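Local coordinates for ABC transporter substrate binding protein (Ribose) (PDB 4WUT) that probably serves as the sugar-binding component of an ABC transporter, and here holds beta-D-fucopyranose between its two lobes, at residues T131-A136 against I167-G172; A143-V148 against A179-Q184; K153-S158 against K213-A218. All coordinates share one frame; numbering follows the deposited sequence.

Contact 1: residues T131-A136 against I167-G172; sequences TDNKAA and IGRVGG. With FCB (beta-D-fucopyranose), chain E.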
ATOM      1  N   THR A 131      -2.983  -7.064  -1.128  1.00 11.60           N
ATOM      2  CA  THR A 131      -3.814  -7.128   0.069  1.00 11.92           C
ATOM      3  C   THR A 131      -5.299  -7.087  -0.313  1.00 12.93           C
ATOM      4  O   THR A 131      -5.680  -6.406  -1.258  1.00 12.79           O
ATOM      5  CB  THR A 131      -3.504  -5.943   0.990  1.00 14.10           C
ATOM      6  OG1 THR A 131      -2.123  -5.980   1.339  1.00 12.83           O
ATOM      7  CG2 THR A 131      -4.354  -5.938   2.256  1.00 15.15           C
ATOM      8  N   ASP A 132      -6.140  -7.830   0.388  1.00 14.29           N
ATOM      9  CA  ASP A 132      -7.564  -7.569   0.335  1.00 15.57           C
ATOM     10  C   ASP A 132      -7.822  -6.286   1.102  1.00 15.59           C
ATOM     11  O   ASP A 132      -8.032  -6.287   2.320  1.00 16.24           O
ATOM     12  CB  ASP A 132      -8.337  -8.736   0.951  1.00 17.24           C
ATOM     13  CG  ASP A 132      -9.829  -8.510   0.980  1.00 19.50           C
ATOM     14  OD1 ASP A 132     -10.294  -7.367   0.803  1.00 20.50           O
ATOM     15  OD2 ASP A 132     -10.566  -9.496   1.204  1.00 22.82           O
ATOM     16  N   ASN A 133      -7.738  -5.161   0.395  1.00 12.67           N
ATOM     17  CA  ASN A 133      -7.733  -3.871   1.084  1.00 11.69           C
ATOM     18  C   ASN A 133      -9.007  -3.513   1.842  1.00 11.78           C
ATOM     19  O   ASN A 133      -8.952  -2.874   2.894  1.00 11.30           O
ATOM     20  CB  ASN A 133      -7.305  -2.747   0.146  1.00 12.11           C
ATOM     21  CG  ASN A 133      -5.830  -2.752  -0.060  1.00 12.21           C
ATOM     22  OD1 ASN A 133      -5.077  -2.431   0.857  1.00 11.60           O
ATOM     23  ND2 ASN A 133      -5.392  -3.201  -1.221  1.00 11.15           N
ATOM     24  N   LYS A 134     -10.158  -3.902   1.319  1.00 13.34           N
ATOM     25  CA  LYS A 134     -11.393  -3.688   2.059  1.00 13.00           C
ATOM     26  C   LYS A 134     -11.322  -4.421   3.385  1.00 13.21           C
ATOM     27  O   LYS A 134     -11.613  -3.832   4.430  1.00 13.60           O
ATOM     28  CB  LYS A 134     -12.596  -4.144   1.249  1.00 15.89           C
ATOM     29  CG  LYS A 134     -13.926  -4.085   2.008  1.00 17.47           C
ATOM     30  CD  LYS A 134     -15.066  -4.629   1.166  1.00 25.06           C
ATOM     31  CE  LYS A 134     -16.322  -4.825   2.007  1.00 30.66           C
ATOM     32  NZ  LYS A 134     -17.214  -5.858   1.424  1.00 42.37           N
ATOM     33  N   ALA A 135     -10.917  -5.698   3.350  1.00 14.19           N
ATOM     34  CA  ALA A 135     -10.807  -6.486   4.576  1.00 14.46           C
ATOM     35  C   ALA A 135      -9.781  -5.887   5.529  1.00 16.22           C
ATOM     36  O   ALA A 135     -10.031  -5.830   6.727  1.00 15.06           O
ATOM     37  CB  ALA A 135     -10.466  -7.945   4.270  1.00 17.86           C
ATOM     38  N   ALA A 136      -8.663  -5.397   4.994  1.00 13.15           N
ATOM     39  CA  ALA A 136      -7.615  -4.821   5.823  1.00 12.25           C
ATOM     40  C   ALA A 136      -8.081  -3.509   6.478  1.00 11.54           C
ATOM     41  O   ALA A 136      -7.771  -3.247   7.639  1.00 12.14           O
ATOM     42  CB  ALA A 136      -6.352  -4.590   4.996  1.00 12.36           C
ATOM     43  N   ILE A 167      -8.753   3.131  -2.330  1.00 10.96           N
ATOM     44  CA  ILE A 167     -10.215   3.040  -2.438  1.00 12.29           C
ATOM     45  C   ILE A 167     -10.801   2.007  -1.476  1.00 12.32           C
ATOM     46  O   ILE A 167     -11.699   2.303  -0.683  1.00 12.92           O
ATOM     47  CB  ILE A 167     -10.632   2.611  -3.847  1.00 13.88           C
ATOM     48  CG1 ILE A 167     -10.171   3.628  -4.889  1.00 14.73           C
ATOM     49  CG2 ILE A 167     -12.150   2.408  -3.913  1.00 15.70           C
ATOM     50  CD1 ILE A 167     -10.348   3.143  -6.330  1.00 21.38           C
ATOM     51  N   GLY A 168     -10.288   0.781  -1.564  1.00 14.01           N
ATOM     52  CA  GLY A 168     -10.780  -0.299  -0.743  1.00 15.53           C
ATOM     53  C   GLY A 168     -10.374  -0.135   0.704  1.00 12.60           C
ATOM     54  O   GLY A 168     -11.156  -0.397   1.601  1.00 12.73           O
ATOM     55  N   ARG A 169      -9.143   0.297   0.938  1.00 10.65           N
ATOM     56  CA  ARG A 169      -8.609   0.352   2.287  1.00 10.86           C
ATOM     57  C   ARG A 169      -9.353   1.405   3.112  1.00  9.49           C
ATOM     58  O   ARG A 169      -9.868   1.160   4.212  1.00 10.74           O
ATOM     59  CB  ARG A 169      -7.126   0.702   2.211  1.00 10.97           C
ATOM     60  CG  ARG A 169      -6.422   0.567   3.523  1.00  9.87           C
ATOM     61  CD  ARG A 169      -4.949   0.833   3.370  1.00 10.22           C
ATOM     62  NE  ARG A 169      -4.338  -0.101   2.444  1.00 10.35           N
ATOM     63  CZ  ARG A 169      -3.090  -0.038   1.999  1.00 11.56           C
ATOM     64  NH1 ARG A 169      -2.257   0.926   2.410  1.00  9.65           N
ATOM     65  NH2 ARG A 169      -2.658  -0.948   1.158  1.00 11.80           N
ATOM     66  N   VAL A 170      -9.426   2.605   2.562  1.00  9.43           N
ATOM     67  CA  VAL A 170     -10.052   3.689   3.279  1.00  9.56           C
ATOM     68  C   VAL A 170     -11.578   3.537   3.236  1.00 12.39           C
ATOM     69  O   VAL A 170     -12.265   3.831   4.197  1.00 13.20           O
ATOM     70  CB  VAL A 170      -9.559   5.058   2.756  1.00 10.78           C
ATOM     71  CG1 VAL A 170     -10.360   6.206   3.371  1.00 14.19           C
ATOM     72  CG2 VAL A 170      -8.077   5.190   3.060  1.00 10.38           C
ATOM     73  N   GLY A 171     -12.132   3.067   2.132  1.00 12.54           N
ATOM     74  CA  GLY A 171     -13.552   2.777   2.116  1.00 14.42           C
ATOM     75  C   GLY A 171     -13.952   1.662   3.075  1.00 14.49           C
ATOM     76  O   GLY A 171     -14.999   1.745   3.725  1.00 15.39           O
ATOM     77  N   GLY A 172     -13.158   0.592   3.136  1.00 12.84           N
ATOM     78  CA  GLY A 172     -13.432  -0.491   4.062  1.00 13.23           C
ATOM     79  C   GLY A 172     -13.438   0.029   5.494  1.00 12.62           C
ATOM     80  O   GLY A 172     -14.328  -0.293   6.293  1.00 14.97           O
TER
HETATM   81  C1  FCB E 404       1.356   0.903   0.853  1.00  6.39           C
HETATM   82  C2  FCB E 404       0.344   0.948  -0.285  1.00 12.22           C
HETATM   83  C3  FCB E 404       0.964   1.273  -1.532  1.00 13.19           C
HETATM   84  C4  FCB E 404       1.802   2.574  -1.406  1.00 13.17           C
HETATM   85  C5  FCB E 404       2.738   2.343  -0.187  1.00 12.00           C
HETATM   86  C6  FCB E 404       3.663   3.565   0.087  1.00 13.06           C
HETATM   87  O1  FCB E 404       0.628   0.900   1.988  1.00 10.01           O
HETATM   88  O2  FCB E 404      -0.226  -0.388  -0.372  1.00 11.33           O
HETATM   89  O3  FCB E 404      -0.108   1.440  -2.495  1.00 13.33           O
HETATM   90  O4  FCB E 404       0.953   3.737  -1.247  1.00 15.67           O
HETATM   91  O5  FCB E 404       2.005   2.163   0.944  1.00 14.30           O
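Arg169 reaches from its helix to the side-chain oxygen of Asn133 and to the bound sugar. The fold is that of a type I periplasmic binding protein, and this contact lies where two helices of one lobe begin, beside the ligand cleft. Arg169 NE and NH2 both donate to Asn133 OD1, and each N-O distance is 2.9 Å. The grip is side-on, with one oxygen shared by two nitrogens. OD1 lies in the guanidinium plane, but the amide is turned 36° against that plane. Both nitrogens therefore come to OD1 from one face of the amide. The guanidinium also reaches the sugar. Arg169 NH1 donates to FCB O1 at 2.9 Å, and NH2 donates to FCB O2 at 2.9 Å. NH1 also bonds to Ala218 O. Asn133 is a second-shell residue that, together with Ala218 O, holds the sugar-binding guanidinium in its orientation. The arginine chain runs straight through chi1 and chi2 and then bends at chi3 (-60°), which brings NE round to face OD1. Tyr159, Asn219 and Phe244 also touch this side chain.

Asp132 caps the helix that starts at Asn133. Its OD1 accepts from Ala135 N, which lies well above the carboxylate plane.

Behind the polar group the two backbones come very close. Asn133 and Arg169 have CA atoms 4.5 Å apart, and Lys134 and Gly172 are closer still. Gly168 and Gly172, one helical turn apart, have no side chains to hold the helices apart. Gly172 CA lies against Lys134 O at 3.8 Å. The close approach lets CA-H groups meet carbonyls in both directions. Arg169 CA lies 3.3 Å from Asn133 O, and Lys134 CA lies 3.3 Å from Gly168 O.

Contact 2: residues A143-V148 against A179-Q184; sequences AMIQKV and ANSKLQ. With CA (calcium ion), chain G.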
ATOM      1  N   ALA A 143     -10.035  -2.660  15.161  1.00 14.01           N
ATOM      2  CA  ALA A 143      -8.999  -2.354  16.154  1.00 14.22           C
ATOM      3  C   ALA A 143      -9.231  -0.987  16.782  1.00 13.92           C
ATOM      4  O   ALA A 143      -9.039  -0.795  17.984  1.00 14.54           O
ATOM      5  CB  ALA A 143      -7.609  -2.396  15.517  1.00 13.85           C
HETATM    6  N   MSE A 144      -9.611  -0.026  15.953  1.00 13.12           N
HETATM    7  CA  MSE A 144      -9.899   1.311  16.433  1.00 12.99           C
HETATM    8  C   MSE A 144     -11.048   1.310  17.431  1.00 13.74           C
HETATM    9  O   MSE A 144     -10.912   1.814  18.539  1.00 14.24           O
HETATM   10  CB  MSE A 144     -10.232   2.227  15.244  1.00 12.23           C
HETATM   11  CG  MSE A 144     -10.500   3.648  15.644  1.00 12.26           C
HETATM   12 SE   MSE A 144      -8.886   4.598  16.229  1.00 22.30          SE
HETATM   13  CE  MSE A 144      -8.123   4.930  14.472  1.00 12.83           C
ATOM     14  N   ILE A 145     -12.174   0.717  17.038  1.00 14.00           N
ATOM     15  CA  ILE A 145     -13.349   0.677  17.915  1.00 14.88           C
ATOM     16  C   ILE A 145     -13.074  -0.048  19.231  1.00 15.79           C
ATOM     17  O   ILE A 145     -13.519   0.399  20.291  1.00 16.44           O
ATOM     18  CB  ILE A 145     -14.557   0.089  17.150  1.00 15.21           C
ATOM     19  CG1 ILE A 145     -15.041   1.132  16.139  1.00 14.67           C
ATOM     20  CG2 ILE A 145     -15.661  -0.291  18.099  1.00 16.39           C
ATOM     21  CD1 ILE A 145     -15.995   0.577  15.111  1.00 17.77           C
ATOM     22  N   GLN A 146     -12.331  -1.141  19.187  1.00 15.98           N
ATOM     23  CA  GLN A 146     -12.096  -1.895  20.399  1.00 17.07           C
ATOM     24  C   GLN A 146     -11.316  -1.090  21.421  1.00 17.26           C
ATOM     25  O   GLN A 146     -11.479  -1.288  22.618  1.00 18.30           O
ATOM     26  CB  GLN A 146     -11.440  -3.224  20.040  1.00 18.16           C
ATOM     27  CG  GLN A 146     -12.422  -4.114  19.261  1.00 20.61           C
ATOM     28  CD  GLN A 146     -13.716  -4.340  20.024  1.00 22.31           C
ATOM     29  OE1 GLN A 146     -14.817  -4.092  19.529  1.00 30.21           O
ATOM     30  NE2 GLN A 146     -13.568  -4.752  21.241  1.00 22.14           N
ATOM     31  N   LYS A 147     -10.521  -0.118  20.971  1.00 16.42           N
ATOM     32  CA  LYS A 147      -9.750   0.667  21.904  1.00 16.80           C
ATOM     33  C   LYS A 147     -10.439   1.986  22.229  1.00 16.73           C
ATOM     34  O   LYS A 147     -10.402   2.435  23.386  1.00 23.46           O
ATOM     35  CB  LYS A 147      -8.324   0.889  21.378  1.00 17.65           C
ATOM     36  CG  LYS A 147      -7.452   1.715  22.267  1.00 28.27           C
ATOM     37  CD  LYS A 147      -6.981   0.969  23.493  1.00 33.53           C
ATOM     38  CE  LYS A 147      -6.347   1.940  24.489  1.00 40.03           C
ATOM     39  NZ  LYS A 147      -7.311   3.025  24.898  1.00 44.58           N
ATOM     40  N   VAL A 148     -11.125   2.566  21.253  1.00 15.95           N
ATOM     41  CA  VAL A 148     -11.732   3.883  21.395  1.00 15.98           C
ATOM     42  C   VAL A 148     -13.156   3.829  21.923  1.00 18.13           C
ATOM     43  O   VAL A 148     -13.613   4.757  22.598  1.00 19.76           O
ATOM     44  CB  VAL A 148     -11.744   4.606  20.040  1.00 18.48           C
ATOM     45  CG1 VAL A 148     -12.744   5.758  20.035  1.00 29.44           C
ATOM     46  CG2 VAL A 148     -10.325   5.075  19.688  1.00 21.01           C
ATOM     47  N   ALA A 179     -20.908   1.575  10.097  1.00 15.93           N
ATOM     48  CA  ALA A 179     -21.874   0.521  10.388  1.00 17.40           C
ATOM     49  C   ALA A 179     -21.809   0.045  11.836  1.00 20.01           C
ATOM     50  O   ALA A 179     -22.790  -0.495  12.347  1.00 22.77           O
ATOM     51  CB  ALA A 179     -21.665  -0.652   9.454  1.00 25.62           C
ATOM     52  N   ASN A 180     -20.669   0.250  12.491  1.00 14.88           N
ATOM     53  CA  ASN A 180     -20.416  -0.380  13.779  1.00 13.73           C
ATOM     54  C   ASN A 180     -20.176   0.567  14.928  1.00 13.23           C
ATOM     55  O   ASN A 180     -19.772   0.152  16.002  1.00 16.47           O
ATOM     56  CB  ASN A 180     -19.280  -1.395  13.662  1.00 16.37           C
ATOM     57  CG  ASN A 180     -19.639  -2.517  12.740  1.00 17.08           C
ATOM     58  OD1 ASN A 180     -20.419  -3.400  13.113  1.00 20.38           O
ATOM     59  ND2 ASN A 180     -19.148  -2.473  11.516  1.00 16.44           N
ATOM     60  N   SER A 181     -20.497   1.837  14.715  1.00 13.54           N
ATOM     61  CA  SER A 181     -20.311   2.843  15.743  1.00 14.56           C
ATOM     62  C   SER A 181     -21.061   4.111  15.364  1.00 13.13           C
ATOM     63  O   SER A 181     -21.683   4.187  14.285  1.00 16.96           O
ATOM     64  CB  SER A 181     -18.828   3.166  15.935  1.00 13.06           C
ATOM     65  OG  SER A 181     -18.364   4.011  14.895  1.00 13.88           O
ATOM     66  N   LYS A 182     -21.029   5.086  16.262  1.00 14.19           N
ATOM     67  CA  LYS A 182     -21.467   6.426  15.906  1.00 16.64           C
ATOM     68  C   LYS A 182     -20.278   7.406  15.977  1.00 15.17           C
ATOM     69  O   LYS A 182     -20.457   8.595  16.209  1.00 17.02           O
ATOM     70  CB  LYS A 182     -22.661   6.898  16.746  1.00 25.20           C
ATOM     71  CG  LYS A 182     -22.629   6.551  18.223  1.00 22.14           C
ATOM     72  CD  LYS A 182     -23.758   7.265  18.964  1.00 23.84           C
ATOM     73  CE  LYS A 182     -25.131   6.797  18.525  1.00 22.43           C
ATOM     74  NZ  LYS A 182     -25.433   5.402  18.967  1.00 19.91           N
ATOM     75  N   LEU A 183     -19.070   6.889  15.770  1.00 13.16           N
ATOM     76  CA  LEU A 183     -17.892   7.752  15.675  1.00 12.67           C
ATOM     77  C   LEU A 183     -18.034   8.721  14.518  1.00 15.22           C
ATOM     78  O   LEU A 183     -18.535   8.372  13.441  1.00 15.44           O
ATOM     79  CB  LEU A 183     -16.614   6.936  15.512  1.00 10.63           C
ATOM     80  CG  LEU A 183     -16.247   6.017  16.678  1.00 12.45           C
ATOM     81  CD1 LEU A 183     -15.163   4.985  16.332  1.00 16.06           C
ATOM     82  CD2 LEU A 183     -15.830   6.829  17.902  1.00 15.83           C
ATOM     83  N   GLN A 184     -17.590   9.948  14.769  1.00 13.35           N
ATOM     84  CA  GLN A 184     -17.574  11.005  13.766  1.00 11.37           C
ATOM     85  C   GLN A 184     -16.232  11.029  13.091  1.00 13.01           C
ATOM     86  O   GLN A 184     -15.220  11.108  13.777  1.00 17.11           O
ATOM     87  CB  GLN A 184     -17.813  12.354  14.436  1.00 15.15           C
ATOM     88  CG  GLN A 184     -17.640  13.534  13.515  1.00 27.22           C
ATOM     89  CD  GLN A 184     -17.937  14.860  14.197  1.00 34.66           C
ATOM     90  OE1 GLN A 184     -18.642  14.911  15.214  1.00 39.03           O
ATOM     91  NE2 GLN A 184     -17.391  15.944  13.640  1.00 33.72           N
TER
HETATM   92 CA    CA G 406     -23.576   4.184  12.631  1.00 20.86          CA
HETATM   93  O   HOH W   1     -25.123   3.087  11.118  1.00 26.84           O
HETATM   94  O   HOH W   2     -25.124   5.607  11.631  1.00 34.04           O
HETATM   95  O   HOH W   3     -22.451   6.226  12.184  1.00 21.39           O
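Ile145 on helix 133-148 and Ser181, in the chain leaving helix 164-180, come no closer than 7.6 Å between CA atoms, so side chains make the contact. Ile145 and Val148, one turn apart near the end of their helix, meet this chain as it runs toward strand 184-190.

No hydrogen bond joins the two segments, and the contact is mostly apolar. Ile145 uses its longer branch. CG1 meets Leu183 CD1 at 3.9 Å, while CD1 continues past it to Ser181 CB at 3.9 Å. The same methyl also borders Asn180 CB and the Asn180 carbonyl oxygen. With CG1 beside the backbone N (chi1 -73°) and CD1 extended beyond it, the branch reaches along the turn. Leu183 divides its two methyls between the helix residues. CD1 faces Ile145, and CD2 touches Val148 CG1 at 3.9 Å. The leucine crosses both partners at a slant.

The turn is held by its own polar atoms. Ser181 OG accepts from Leu183 N at 3.1 Å, which makes an ST turn, and it is also bonded to Ile177 O. Ser181 OG thus links the helix before it to Leu183 after it. The backbone carbonyl of Ser181 faces a calcium ion, with Ser181 O 2.5 Å from the metal. Lys178 O is the other protein ligand, and three waters bind as well. The metal thus bridges the carbonyls of Lys178 and Ser181.

Ile177 of helix 164-180 packs against both Ile145 and Leu183, and Tyr176 also touches Ile145. Val240 of strand 240-244 lies against Val148 and the selenomethionine Met144. Gln184 pairs through its backbone with Ile154, where the chain enters the edge strand 184-190 of the sheet.

Contact 3: residues K153-S158 against K213-A218; sequences KIAVMS and KGIFGA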
ATOM      1  N   LYS A 153     -14.827  11.303  18.194  1.00 16.49           N
ATOM      2  CA  LYS A 153     -14.308  11.735  16.907  1.00 15.83           C
ATOM      3  C   LYS A 153     -12.998  11.018  16.583  1.00 14.76           C
ATOM      4  O   LYS A 153     -12.125  10.885  17.451  1.00 14.83           O
ATOM      5  CB  LYS A 153     -14.033  13.230  16.954  1.00 16.55           C
ATOM      6  CG  LYS A 153     -15.255  14.113  17.084  1.00 23.46           C
ATOM      7  CD  LYS A 153     -14.860  15.517  17.502  1.00 31.71           C
ATOM      8  CE  LYS A 153     -14.630  16.413  16.328  1.00 28.81           C
ATOM      9  NZ  LYS A 153     -14.012  17.725  16.732  1.00 30.07           N
ATOM     10  N   ILE A 154     -12.857  10.573  15.345  1.00 13.96           N
ATOM     11  CA  ILE A 154     -11.590  10.048  14.868  1.00 13.10           C
ATOM     12  C   ILE A 154     -11.240  10.707  13.533  1.00 12.73           C
ATOM     13  O   ILE A 154     -12.129  11.171  12.825  1.00 13.74           O
ATOM     14  CB  ILE A 154     -11.595   8.524  14.703  1.00 12.54           C
ATOM     15  CG1 ILE A 154     -12.597   8.105  13.632  1.00 12.63           C
ATOM     16  CG2 ILE A 154     -11.842   7.824  16.061  1.00 13.05           C
ATOM     17  CD1 ILE A 154     -12.494   6.622  13.271  1.00 17.61           C
ATOM     18  N   ALA A 155      -9.956  10.748  13.207  1.00 12.28           N
ATOM     19  CA  ALA A 155      -9.490  11.343  11.955  1.00 12.01           C
ATOM     20  C   ALA A 155      -8.962  10.296  11.009  1.00 11.15           C
ATOM     21  O   ALA A 155      -8.341   9.318  11.429  1.00 10.83           O
ATOM     22  CB  ALA A 155      -8.394  12.354  12.242  1.00 12.44           C
ATOM     23  N   VAL A 156      -9.180  10.515   9.708  1.00 10.95           N
ATOM     24  CA  VAL A 156      -8.670   9.631   8.674  1.00 10.28           C
ATOM     25  C   VAL A 156      -7.630  10.383   7.846  1.00 10.22           C
ATOM     26  O   VAL A 156      -7.962  11.358   7.135  1.00 10.60           O
ATOM     27  CB  VAL A 156      -9.796   9.129   7.755  1.00 10.26           C
ATOM     28  CG1 VAL A 156      -9.210   8.376   6.584  1.00  9.74           C
ATOM     29  CG2 VAL A 156     -10.735   8.246   8.559  1.00 10.44           C
HETATM   30  N   MSE A 157      -6.390   9.923   7.953  1.00  9.93           N
HETATM   31  CA  MSE A 157      -5.248  10.449   7.202  1.00  9.97           C
HETATM   32  C   MSE A 157      -4.964   9.474   6.071  1.00  9.42           C
HETATM   33  O   MSE A 157      -4.442   8.360   6.274  1.00  9.14           O
HETATM   34  CB  MSE A 157      -4.009  10.583   8.107  1.00 10.31           C
HETATM   35  CG  MSE A 157      -4.313  11.157   9.490  1.00 10.92           C
HETATM   36 SE   MSE A 157      -5.337  12.837   9.515  1.00 16.07          SE
HETATM   37  CE  MSE A 157      -4.039  14.036   8.804  1.00 12.38           C
ATOM     38  N   SER A 158      -5.310   9.897   4.851  1.00  9.44           N
ATOM     39  CA  SER A 158      -5.107   9.070   3.683  1.00  9.08           C
ATOM     40  C   SER A 158      -3.968   9.630   2.823  1.00  9.24           C
ATOM     41  O   SER A 158      -3.250  10.516   3.254  1.00  9.64           O
ATOM     42  CB  SER A 158      -6.406   8.947   2.902  1.00  9.84           C
ATOM     43  OG  SER A 158      -6.257   8.000   1.853  1.00 10.09           O
ATOM     44  N   LYS A 213     -10.299  11.317  19.595  1.00 10.75           N
ATOM     45  CA  LYS A 213     -10.065  10.094  20.338  1.00 10.94           C
ATOM     46  C   LYS A 213      -9.151   9.111  19.628  1.00 10.49           C
ATOM     47  O   LYS A 213      -8.517   8.289  20.287  1.00 12.98           O
ATOM     48  CB  LYS A 213     -11.386   9.400  20.683  1.00 12.41           C
ATOM     49  CG  LYS A 213     -12.224  10.160  21.687  1.00 18.59           C
ATOM     50  CD  LYS A 213     -13.535   9.457  22.000  1.00 24.12           C
ATOM     51  CE  LYS A 213     -13.722   9.259  23.471  1.00 35.32           C
ATOM     52  NZ  LYS A 213     -13.680  10.536  24.229  1.00 37.76           N
ATOM     53  N   GLY A 214      -9.071   9.200  18.300  1.00 11.25           N
ATOM     54  CA  GLY A 214      -8.278   8.263  17.530  1.00 10.48           C
ATOM     55  C   GLY A 214      -7.959   8.792  16.148  1.00 10.12           C
ATOM     56  O   GLY A 214      -8.554   9.771  15.702  1.00  9.01           O
ATOM     57  N   ILE A 215      -7.022   8.133  15.477  1.00  9.04           N
ATOM     58  CA  ILE A 215      -6.506   8.619  14.195  1.00  9.55           C
ATOM     59  C   ILE A 215      -5.905   7.439  13.427  1.00  7.47           C
ATOM     60  O   ILE A 215      -5.185   6.595  13.989  1.00 10.47           O
ATOM     61  CB  ILE A 215      -5.501   9.800  14.395  1.00  8.52           C
ATOM     62  CG1 ILE A 215      -5.064  10.397  13.052  1.00 10.35           C
ATOM     63  CG2 ILE A 215      -4.304   9.368  15.239  1.00  9.25           C
ATOM     64  CD1 ILE A 215      -4.377  11.745  13.225  1.00 11.16           C
ATOM     65  N   PHE A 216      -6.275   7.368  12.151  1.00  8.65           N
ATOM     66  CA  PHE A 216      -5.884   6.310  11.226  1.00 10.35           C
ATOM     67  C   PHE A 216      -5.003   6.869  10.117  1.00  9.16           C
ATOM     68  O   PHE A 216      -5.357   7.851   9.491  1.00  9.35           O
ATOM     69  CB  PHE A 216      -7.169   5.692  10.648  1.00 10.73           C
ATOM     70  CG  PHE A 216      -6.959   4.669   9.570  1.00 10.01           C
ATOM     71  CD1 PHE A 216      -6.104   3.598   9.759  1.00  9.89           C
ATOM     72  CD2 PHE A 216      -7.665   4.743   8.370  1.00  8.76           C
ATOM     73  CE1 PHE A 216      -5.938   2.629   8.789  1.00 10.27           C
ATOM     74  CE2 PHE A 216      -7.480   3.788   7.403  1.00  7.93           C
ATOM     75  CZ  PHE A 216      -6.613   2.750   7.603  1.00 10.84           C
ATOM     76  N   GLY A 217      -3.835   6.264   9.934  1.00  7.35           N
ATOM     77  CA  GLY A 217      -2.893   6.624   8.886  1.00  7.72           C
ATOM     78  C   GLY A 217      -2.795   5.495   7.878  1.00  9.01           C
ATOM     79  O   GLY A 217      -2.302   4.419   8.214  1.00 10.07           O
ATOM     80  N   ALA A 218      -3.237   5.717   6.641  1.00  7.26           N
ATOM     81  CA  ALA A 218      -3.590   4.589   5.794  1.00  9.19           C
ATOM     82  C   ALA A 218      -2.496   3.985   4.932  1.00  8.13           C
ATOM     83  O   ALA A 218      -2.744   3.035   4.193  1.00  9.78           O
ATOM     84  CB  ALA A 218      -4.804   4.959   4.937  1.00  9.00           C
TER
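Ala155 pairs through both its backbone N and O with the neighbouring strand, in the parallel sheet of a Rossmann-like lobe. Ala155 N donates to Gly214 O at 3.0 Å, and Phe216 N donates to Ala155 O at 2.9 Å. Met157 continues the pattern: its N donates to Phe216 O at 2.8 Å, and its O accepts from Ala218 N at 2.9 Å. Lys213 N closes the other end on Lys153 O. The strands run parallel, the axes of the two short segments 14° apart in direction.

Side chains alternate between the two faces. Ala155, Ile215 and Met157, a selenomethionine, share one face. Met157 CG, set beside the backbone N (chi1 -43°), meets Ile215 CG1, and SE lies near Ile215 CD1; the two side chains cross at an angle. Helices 195-208 and 220-232 cover this face.

Val156 and Phe216 lie on the other face, which helix 164-180 covers. The Phe216 ring stacks with Phe173 of that helix. Outside the pair, Lys153 NZ forms a salt bridge with Asp211 and a hydrogen bond with Asn209, while Ser158 OG bonds to Glu166. Ile215 CG1 touches two partners, 3.7 Å from Met157 CG and 3.9 Å from Ala155 CB.

Overall arrangement
The three contacts belong to one lobe. Contacts 1 and 2 join the same two helices, 133-148 and 164-180, and their centres are 16 Å apart. Contact 1 lies at the sugar end, while contact 2 lies at the far end beside a calcium ion. Strand 153-158 of contact 3 connects these helices in the chain. Contact 3 touches contact 1 at the pocket end, where Arg169 NH1 bonds to Ala218 O at 2.8 Å and Val170 packs on Val156, Ser158 and Ala218. It touches contact 2 at the other end, where Ile154 N meets Gln184 O at 2.9 Å. The Ala218 side chain is about 7 Å from the sugar.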